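Local coordinates for uncharacterized protein (Parabacteroides merdae ATCC 43184, PDB 4OPW) that is of unknown function but, as a putative adhesin with a head domain built as a beta-solenoid, probably takes part in cell adhesion, at residues A[144-149]-A[161-166]; A[151-156]-A[171-176]; A[209-214]-A[235-240]. All blocks are in the same frame, centred on the assembly; numbering follows the deposited sequence. Where two conformers were deposited one is given.

Interaction 1: A[144-149]-A[161-166]; sequences NELKTD and INLKAG. With EDO (1,2-ethanediol), chain E.
L146 and G166 form a parallel beta bridge between successive coils of a beta-solenoid, close to where the chain turns a corner. Between these segments one backbone bond, L146 N to A165 O at 3.1 Å, supports the bridge, and N167 adds a second to L146. In return, G166 CA comes to 3.0 Å from L146 O. G166 has no side chain, which leaves room for this carbonyl against its CA and lets the backbone take a phi of 131°.

On the interior side, two leucines stack from coil to coil. L146 places CG between its backbone N and carbonyl carbon (chi1 64°), and L146 CD2 lies 4.0 Å from L163 CD2. Further interior cover comes from L131 and V186. On the outer side, N144 and K164 run alongside each other, pointing the same way. K164 is extended beyond CG and brings NZ to a weak hydrogen bond with N144 OD1 at 3.4 Å, while N144 ND2 is bonded to K123 O of the preceding coil. At the far end an ethanediol, bonded to D149 and E127, marks the outer surface. Parallel bridges between coils with aliphatic side chains stacked inside are characteristic of a beta-solenoid.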
loop_
_atom_site.group_PDB
_atom_site.type_symbol
_atom_site.label_atom_id
_atom_site.label_comp_id
_atom_site.label_asym_id
_atom_site.label_seq_id
_atom_site.Cartn_x
_atom_site.Cartn_y
_atom_site.Cartn_z
ATOM N N ASN A 144 7.166 -5.805 5.116
ATOM C CA ASN A 144 8.205 -6.475 5.894
ATOM C C ASN A 144 8.923 -7.590 5.124
ATOM O O ASN A 144 10.140 -7.743 5.276
ATOM C CB ASN A 144 7.636 -7.035 7.202
ATOM C CG ASN A 144 7.380 -5.981 8.263
ATOM O OD1 ASN A 144 7.675 -4.786 8.099
ATOM N ND2 ASN A 144 6.845 -6.405 9.390
ATOM N N GLU A 145 8.191 -8.373 4.331
ATOM C CA GLU A 145 8.793 -9.502 3.614
ATOM C C GLU A 145 7.906 -9.893 2.447
ATOM O O GLU A 145 6.697 -10.066 2.638
ATOM C CB GLU A 145 8.980 -10.703 4.566
ATOM C CG GLU A 145 9.828 -11.817 3.971
ATOM C CD GLU A 145 9.903 -13.107 4.764
ATOM O OE1 GLU A 145 9.260 -13.206 5.833
ATOM O OE2 GLU A 145 10.614 -14.027 4.303
ATOM N N LEU A 146 8.502 -10.044 1.255
ATOM C CA LEU A 146 7.771 -10.434 0.051
ATOM C C LEU A 146 8.489 -11.534 -0.756
ATOM O O LEU A 146 9.723 -11.630 -0.768
ATOM C CB LEU A 146 7.497 -9.219 -0.845
ATOM C CG LEU A 146 8.699 -8.461 -1.471
ATOM C CD1 LEU A 146 9.000 -8.975 -2.895
ATOM C CD2 LEU A 146 8.403 -6.960 -1.547
ATOM N N LYS A 147 7.693 -12.330 -1.467
ATOM C CA LYS A 147 8.152 -13.389 -2.368
ATOM C C LYS A 147 7.232 -13.324 -3.554
ATOM O O LYS A 147 6.031 -13.534 -3.399
ATOM C CB LYS A 147 8.165 -14.777 -1.683
ATOM C CG LYS A 147 8.450 -15.976 -2.613
ATOM C CD LYS A 147 9.868 -15.985 -3.168
ATOM C CE LYS A 147 10.076 -17.086 -4.187
ATOM N NZ LYS A 147 11.412 -16.980 -4.822
ATOM N N THR A 148 7.756 -12.907 -4.709
ATOM C CA THR A 148 6.905 -12.767 -5.894
ATOM C C THR A 148 7.663 -13.105 -7.170
ATOM O O THR A 148 8.893 -13.217 -7.151
ATOM C CB THR A 148 6.310 -11.305 -5.950
ATOM O OG1 THR A 148 5.260 -11.235 -6.922
ATOM C CG2 THR A 148 7.351 -10.240 -6.254
ATOM N N ASP A 149 6.921 -13.273 -8.270
ATOM C CA ASP A 149 7.530 -13.481 -9.574
ATOM C C ASP A 149 7.767 -12.097 -10.167
ATOM O O ASP A 149 8.913 -11.704 -10.344
ATOM C CB ASP A 149 6.666 -14.385 -10.465
ATOM C CG ASP A 149 6.646 -15.831 -10.007
ATOM O OD1 ASP A 149 7.709 -16.333 -9.561
ATOM O OD2 ASP A 149 5.570 -16.459 -10.079
ATOM N N ILE A 161 8.081 3.942 -0.489
ATOM C CA ILE A 161 7.814 2.502 -0.509
ATOM C C ILE A 161 9.043 1.835 0.101
ATOM O O ILE A 161 10.139 1.947 -0.447
ATOM C CB ILE A 161 7.439 1.927 -1.903
ATOM C CG1 ILE A 161 6.122 2.592 -2.441
ATOM C CG2 ILE A 161 7.271 0.389 -1.803
ATOM C CD1 ILE A 161 5.717 2.261 -3.905
ATOM N N ASN A 162 8.869 1.203 1.253
ATOM C CA ASN A 162 9.951 0.503 1.942
ATOM C C ASN A 162 9.682 -0.990 1.903
ATOM O O ASN A 162 8.732 -1.462 2.521
ATOM C CB ASN A 162 10.081 1.014 3.384
ATOM C CG ASN A 162 11.209 0.401 4.179
ATOM O OD1 ASN A 162 12.001 -0.397 3.680
ATOM N ND2 ASN A 162 11.276 0.744 5.456
ATOM N N LEU A 163 10.509 -1.724 1.149
ATOM C CA LEU A 163 10.423 -3.185 0.976
ATOM C C LEU A 163 11.602 -3.752 1.719
ATOM O O LEU A 163 12.726 -3.711 1.226
ATOM C CB LEU A 163 10.444 -3.569 -0.517
ATOM C CG LEU A 163 9.473 -2.832 -1.456
ATOM C CD1 LEU A 163 9.629 -3.331 -2.884
ATOM C CD2 LEU A 163 8.006 -3.007 -0.999
ATOM N N LYS A 164 11.370 -4.142 2.964
ATOM C CA LYS A 164 12.417 -4.541 3.910
ATOM C C LYS A 164 13.198 -5.806 3.543
ATOM O O LYS A 164 14.404 -5.856 3.791
ATOM C CB LYS A 164 11.813 -4.738 5.301
ATOM C CG LYS A 164 11.338 -3.436 5.947
ATOM C CD LYS A 164 10.949 -3.676 7.394
ATOM C CE LYS A 164 10.626 -2.396 8.124
ATOM N NZ LYS A 164 9.935 -2.659 9.414
ATOM N N ALA A 165 12.531 -6.839 3.012
ATOM C CA ALA A 165 13.183 -8.117 2.723
ATOM C C ALA A 165 12.447 -8.894 1.681
ATOM O O ALA A 165 11.252 -8.689 1.486
ATOM C CB ALA A 165 13.258 -8.958 4.007
ATOM N N GLY A 166 13.143 -9.847 1.069
ATOM C CA GLY A 166 12.492 -10.728 0.116
ATOM C C GLY A 166 13.149 -10.932 -1.222
ATOM O O GLY A 166 14.337 -10.644 -1.405
HETATM C C1 EDO E . 5.723 -17.001 -5.226
HETATM O O1 EDO E . 6.450 -18.215 -5.088
HETATM C C2 EDO E . 5.938 -16.433 -6.639
HETATM O O2 EDO E . 7.332 -16.295 -6.885
#

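Interaction 2: A[151-156]-A[171-176]; sequences LECSIN and ADYSIT
Y173 presents the edge of its ring to C153, whose CB lies near the ring plane and 3.6 Å from Y173 CD1. L151 comes to the same ring obliquely: its CG is anti to the backbone N (chi1 174°), which carries CD2 over to within 3.6 Å of Y173 OH. Both side chains thus meet the ring along its CD1-CE1 side. C193 of the next strand in the same wall and I181 of another wall also touch it. Further along, I155 CB and I175 CG1 are 4.4 Å apart, a looser pair in the same interior row.

The two strands are parallel and in exact register, L151 beside A171 through N156 beside T176, as expected of adjacent rungs in one wall of a beta-solenoid. Five backbone bonds alternate between them; the straightest joins C153 N to D172 O at 2.8 Å, with an angle of 173° at the hydrogen.

Side chains of the other face point outward. N156 and T176 lie side by side, N156 OD1 resting 3.4 Å from T176 CB, and a water links I155 O with T176 OG1. E152 OE2 and D172 OD2 approach to 4.5 Å, and K150, salt-bridged to both, probably eases their repulsion.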
loop_
_atom_site.group_PDB
_atom_site.type_symbol
_atom_site.label_atom_id
_atom_site.label_comp_id
_atom_site.label_asym_id
_atom_site.label_seq_id
_atom_site.Cartn_x
_atom_site.Cartn_y
_atom_site.Cartn_z
ATOM N N LEU A 151 7.389 -7.963 -9.585
ATOM C CA LEU A 151 7.210 -6.848 -8.646
ATOM C C LEU A 151 7.125 -5.552 -9.432
ATOM O O LEU A 151 7.977 -5.292 -10.298
ATOM C CB LEU A 151 8.381 -6.799 -7.643
ATOM C CG LEU A 151 8.449 -5.619 -6.684
ATOM C CD1 LEU A 151 7.221 -5.588 -5.735
ATOM C CD2 LEU A 151 9.737 -5.687 -5.873
ATOM N N GLU A 152 6.086 -4.754 -9.163
ATOM C CA GLU A 152 5.888 -3.436 -9.763
ATOM C C GLU A 152 5.739 -2.455 -8.632
ATOM O O GLU A 152 4.910 -2.648 -7.735
ATOM C CB GLU A 152 4.712 -3.402 -10.726
ATOM C CG GLU A 152 4.996 -4.214 -11.986
ATOM C CD GLU A 152 3.797 -4.512 -12.860
ATOM O OE1 GLU A 152 2.717 -3.931 -12.610
ATOM O OE2 GLU A 152 3.934 -5.340 -13.790
ATOM N N CYS A 153 6.617 -1.436 -8.645
ATOM C CA CYS A 153 6.640 -0.374 -7.658
ATOM C C CYS A 153 6.643 0.933 -8.353
ATOM O O CYS A 153 7.524 1.227 -9.167
ATOM C CB CYS A 153 7.837 -0.495 -6.729
ATOM S SG CYS A 153 7.649 -1.751 -5.456
ATOM N N SER A 154 5.664 1.743 -8.014
ATOM C CA SER A 154 5.605 3.072 -8.597
ATOM C C SER A 154 5.214 4.135 -7.598
ATOM O O SER A 154 4.323 3.921 -6.756
ATOM C CB SER A 154 4.622 3.092 -9.758
ATOM O OG SER A 154 4.832 1.984 -10.626
ATOM N N ILE A 155 5.920 5.281 -7.675
ATOM C CA ILE A 155 5.608 6.467 -6.865
ATOM C C ILE A 155 5.348 7.625 -7.815
ATOM O O ILE A 155 6.142 7.827 -8.726
ATOM C CB ILE A 155 6.714 6.816 -5.835
ATOM C CG1 ILE A 155 6.981 5.623 -4.873
ATOM C CG2 ILE A 155 6.311 8.111 -5.037
ATOM C CD1 ILE A 155 8.101 5.859 -3.907
ATOM N N ASN A 156 4.257 8.410 -7.587
ATOM C CA ASN A 156 3.934 9.596 -8.380
ATOM C C ASN A 156 3.694 10.784 -7.471
ATOM O O ASN A 156 2.961 10.664 -6.490
ATOM C CB ASN A 156 2.713 9.361 -9.262
ATOM C CG ASN A 156 3.070 8.686 -10.533
ATOM O OD1 ASN A 156 3.490 9.328 -11.494
ATOM N ND2 ASN A 156 2.944 7.371 -10.550
ATOM N N ALA A 171 11.629 -6.942 -11.425
ATOM C CA ALA A 171 11.055 -5.777 -10.753
ATOM C C ALA A 171 11.101 -4.561 -11.647
ATOM O O ALA A 171 12.115 -4.316 -12.312
ATOM C CB ALA A 171 11.774 -5.487 -9.434
ATOM N N ASP A 172 9.994 -3.800 -11.658
ATOM C CA ASP A 172 9.895 -2.523 -12.348
ATOM C C ASP A 172 9.714 -1.471 -11.281
ATOM O O ASP A 172 8.683 -1.471 -10.595
ATOM C CB ASP A 172 8.738 -2.490 -13.366
ATOM C CG ASP A 172 8.881 -3.375 -14.590
ATOM O OD1 ASP A 172 10.023 -3.761 -14.916
ATOM O OD2 ASP A 172 7.854 -3.644 -15.249
ATOM N N TYR A 173 10.744 -0.636 -11.078
ATOM C CA TYR A 173 10.712 0.441 -10.094
ATOM C C TYR A 173 10.605 1.757 -10.810
ATOM O O TYR A 173 11.377 2.001 -11.751
ATOM C CB TYR A 173 11.966 0.432 -9.212
ATOM C CG TYR A 173 12.164 -0.793 -8.353
ATOM C CD1 TYR A 173 11.343 -1.038 -7.258
ATOM C CD2 TYR A 173 13.252 -1.637 -8.551
ATOM C CE1 TYR A 173 11.566 -2.126 -6.414
ATOM C CE2 TYR A 173 13.497 -2.715 -7.703
ATOM C CZ TYR A 173 12.643 -2.963 -6.641
ATOM O OH TYR A 173 12.881 -4.003 -5.776
ATOM N N SER A 174 9.656 2.617 -10.399
ATOM C CA SER A 174 9.507 3.912 -11.056
ATOM C C SER A 174 9.180 5.009 -10.054
ATOM O O SER A 174 8.424 4.782 -9.111
ATOM C CB SER A 174 8.426 3.859 -12.135
ATOM O OG SER A 174 8.729 2.941 -13.170
ATOM N N ILE A 175 9.803 6.189 -10.241
ATOM C CA ILE A 175 9.568 7.397 -9.427
ATOM C C ILE A 175 9.323 8.534 -10.407
ATOM O O ILE A 175 10.159 8.755 -11.297
ATOM C CB ILE A 175 10.682 7.751 -8.386
ATOM C CG1 ILE A 175 10.839 6.641 -7.307
ATOM C CG2 ILE A 175 10.403 9.132 -7.700
ATOM C CD1 ILE A 175 12.181 6.613 -6.632
ATOM N N THR A 176 8.208 9.280 -10.230
ATOM C CA THR A 176 7.889 10.415 -11.102
ATOM C C THR A 176 7.609 11.615 -10.209
ATOM O O THR A 176 6.849 11.484 -9.252
ATOM C CB THR A 176 6.715 10.072 -12.052
ATOM O OG1 THR A 176 7.034 8.876 -12.775
ATOM C CG2 THR A 176 6.428 11.197 -13.041
HETATM O O HOH W 1 7.013 0.676 -11.947
HETATM O O HOH W 2 6.358 6.646 -11.400
HETATM O O HOH W 3 4.082 12.620 -10.920
#

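Interaction 3: A[209-214]-A[235-240]; sequences LKATIV and GTVEEV
I213 and V237 reach toward each other from facing strands and overlap alongside, end past end, inside the solenoid, where strand 209-214 of one wall faces the final strand, 237-239, of another. This is the tight end of the contact. I213 keeps CG1 anti to its carbonyl carbon (chi1 -63°) and extends onward, which sends CD1 across the interior to V237 CG2 at 3.6 Å and to T236 O at 3.4 Å. That carbonyl oxygen, though pressed by a methyl, is not left without a polar partner, since R220 NH1 donates to it. Next along the strand, the short side chain of A211 fits against both branches of V237, its CB lying 3.8 Å from V237 CG2 and 4.0 Å from V237 CG1. I219 and V231 also touch I213.

Packing slackens toward L209, where CD2 meets V237 CG1 at 4.4 Å. On the outer side of 235-240 the character changes altogether: T236 points away from strand 209-214, and its OG1 donates to E238 OE2 at 2.8 Å, meeting the carboxylate from above its plane.

The short strand axes come no nearer than 9.5 Å, their N-to-C directions 136° apart. Between these two segments the contact is apolar, without a hydrogen bond, so the fit depends on side-chain shape and not on directional bonding.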
loop_
_atom_site.group_PDB
_atom_site.type_symbol
_atom_site.label_atom_id
_atom_site.label_comp_id
_atom_site.label_asym_id
_atom_site.label_seq_id
_atom_site.Cartn_x
_atom_site.Cartn_y
_atom_site.Cartn_z
ATOM N N LEU A 209 20.524 -4.713 -14.516
ATOM C CA LEU A 209 19.820 -3.490 -14.185
ATOM C C LEU A 209 19.769 -2.568 -15.390
ATOM O O LEU A 209 20.805 -2.242 -15.962
ATOM C CB LEU A 209 20.503 -2.755 -13.006
ATOM C CG LEU A 209 20.054 -1.294 -12.754
ATOM C CD1 LEU A 209 18.584 -1.219 -12.311
ATOM C CD2 LEU A 209 20.992 -0.564 -11.775
ATOM N N LYS A 210 18.549 -2.140 -15.749
ATOM C CA LYS A 210 18.327 -1.144 -16.792
ATOM C C LYS A 210 17.882 0.123 -16.065
ATOM O O LYS A 210 16.828 0.118 -15.418
ATOM C CB LYS A 210 17.310 -1.635 -17.830
ATOM C CG LYS A 210 17.836 -2.785 -18.683
ATOM C CD LYS A 210 16.812 -3.180 -19.682
ATOM C CE LYS A 210 17.186 -4.404 -20.454
ATOM N NZ LYS A 210 16.267 -4.538 -21.591
ATOM N N ALA A 211 18.721 1.170 -16.093
ATOM C CA ALA A 211 18.438 2.411 -15.367
ATOM C C ALA A 211 18.251 3.604 -16.285
ATOM O O ALA A 211 19.054 3.829 -17.205
ATOM C CB ALA A 211 19.565 2.693 -14.376
ATOM N N THR A 212 17.183 4.381 -16.021
ATOM C CA THR A 212 16.882 5.591 -16.788
ATOM C C THR A 212 16.585 6.734 -15.829
ATOM O O THR A 212 15.705 6.608 -14.981
ATOM C CB THR A 212 15.715 5.380 -17.771
ATOM O OG1 THR A 212 15.877 4.139 -18.472
ATOM C CG2 THR A 212 15.580 6.544 -18.772
ATOM N N ILE A 213 17.314 7.849 -15.975
ATOM C CA ILE A 213 17.088 9.043 -15.156
ATOM C C ILE A 213 16.944 10.250 -16.054
ATOM O O ILE A 213 17.769 10.435 -16.938
ATOM C CB ILE A 213 18.232 9.292 -14.111
ATOM C CG1 ILE A 213 18.326 8.133 -13.070
ATOM C CG2 ILE A 213 18.061 10.685 -13.430
ATOM C CD1 ILE A 213 19.509 8.180 -12.137
ATOM N N VAL A 214 15.913 11.091 -15.794
ATOM C CA VAL A 214 15.733 12.398 -16.434
ATOM C C VAL A 214 15.490 13.356 -15.273
ATOM O O VAL A 214 14.403 13.324 -14.680
ATOM C CB VAL A 214 14.636 12.482 -17.535
ATOM C CG1 VAL A 214 14.575 13.896 -18.129
ATOM C CG2 VAL A 214 14.861 11.445 -18.629
ATOM N N GLY A 235 21.315 13.876 -11.733
ATOM C CA GLY A 235 21.169 12.616 -11.015
ATOM C C GLY A 235 22.154 11.558 -11.490
ATOM O O GLY A 235 22.712 11.693 -12.574
ATOM N N THR A 236 22.443 10.535 -10.674
ATOM C CA THR A 236 23.402 9.494 -11.070
ATOM C C THR A 236 22.921 8.112 -10.670
ATOM O O THR A 236 22.044 7.957 -9.809
ATOM C CB THR A 236 24.801 9.731 -10.426
ATOM O OG1 THR A 236 24.678 9.632 -9.008
ATOM C CG2 THR A 236 25.450 11.057 -10.829
ATOM N N VAL A 237 23.556 7.113 -11.277
ATOM C CA VAL A 237 23.386 5.685 -11.036
ATOM C C VAL A 237 24.716 5.223 -10.446
ATOM O O VAL A 237 25.744 5.343 -11.120
ATOM C CB VAL A 237 23.007 4.913 -12.329
ATOM C CG1 VAL A 237 22.782 3.434 -12.038
ATOM C CG2 VAL A 237 21.780 5.516 -13.003
ATOM N N GLU A 238 24.723 4.762 -9.184
ATOM C CA GLU A 238 25.975 4.373 -8.525
ATOM C C GLU A 238 25.799 3.162 -7.634
ATOM O O GLU A 238 24.754 3.000 -7.001
ATOM C CB GLU A 238 26.532 5.537 -7.666
ATOM C CG GLU A 238 27.041 6.740 -8.443
ATOM C CD GLU A 238 27.465 7.922 -7.597
ATOM O OE1 GLU A 238 28.027 7.701 -6.500
ATOM O OE2 GLU A 238 27.251 9.074 -8.040
ATOM N N GLU A 239 26.837 2.315 -7.574
ATOM C CA GLU A 239 26.863 1.157 -6.693
ATOM C C GLU A 239 27.190 1.586 -5.257
ATOM O O GLU A 239 28.038 2.456 -5.058
ATOM C CB GLU A 239 27.939 0.156 -7.185
ATOM C CG GLU A 239 27.844 -1.183 -6.481
ATOM C CD GLU A 239 28.837 -2.262 -6.864
ATOM O OE1 GLU A 239 30.040 -1.951 -7.021
ATOM O OE2 GLU A 239 28.421 -3.441 -6.895
ATOM N N VAL A 240 26.574 0.953 -4.263
ATOM C CA VAL A 240 26.918 1.214 -2.864
ATOM C C VAL A 240 27.509 -0.074 -2.283
ATOM O O VAL A 240 26.987 -1.158 -2.544
ATOM C CB VAL A 240 25.767 1.781 -2.004
ATOM C CG1 VAL A 240 25.471 3.235 -2.361
ATOM C CG2 VAL A 240 24.514 0.936 -2.121
#

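Interactions 1 and 2 interlock along the chain, their segments alternating, and their centres lie 14 Å apart. The interior joins them: L163 CD1 is 3.8 Å from L151 CD2, and I161 CD1 is 3.7 Å from I155 CG1, so the wall bridged in interaction 2 packs on I161 and L163. Interaction 3 lies further along the solenoid toward its C-terminal end, its nearest atoms about 7 Å from interaction 2 and about 13 Å from interaction 1. Together they illustrate two modes of solenoid cohesion: backbone bonding between neighbouring coils, and apolar contact across the interior. The ethanediol at D149, probably from the crystallisation liquor, marks no known site.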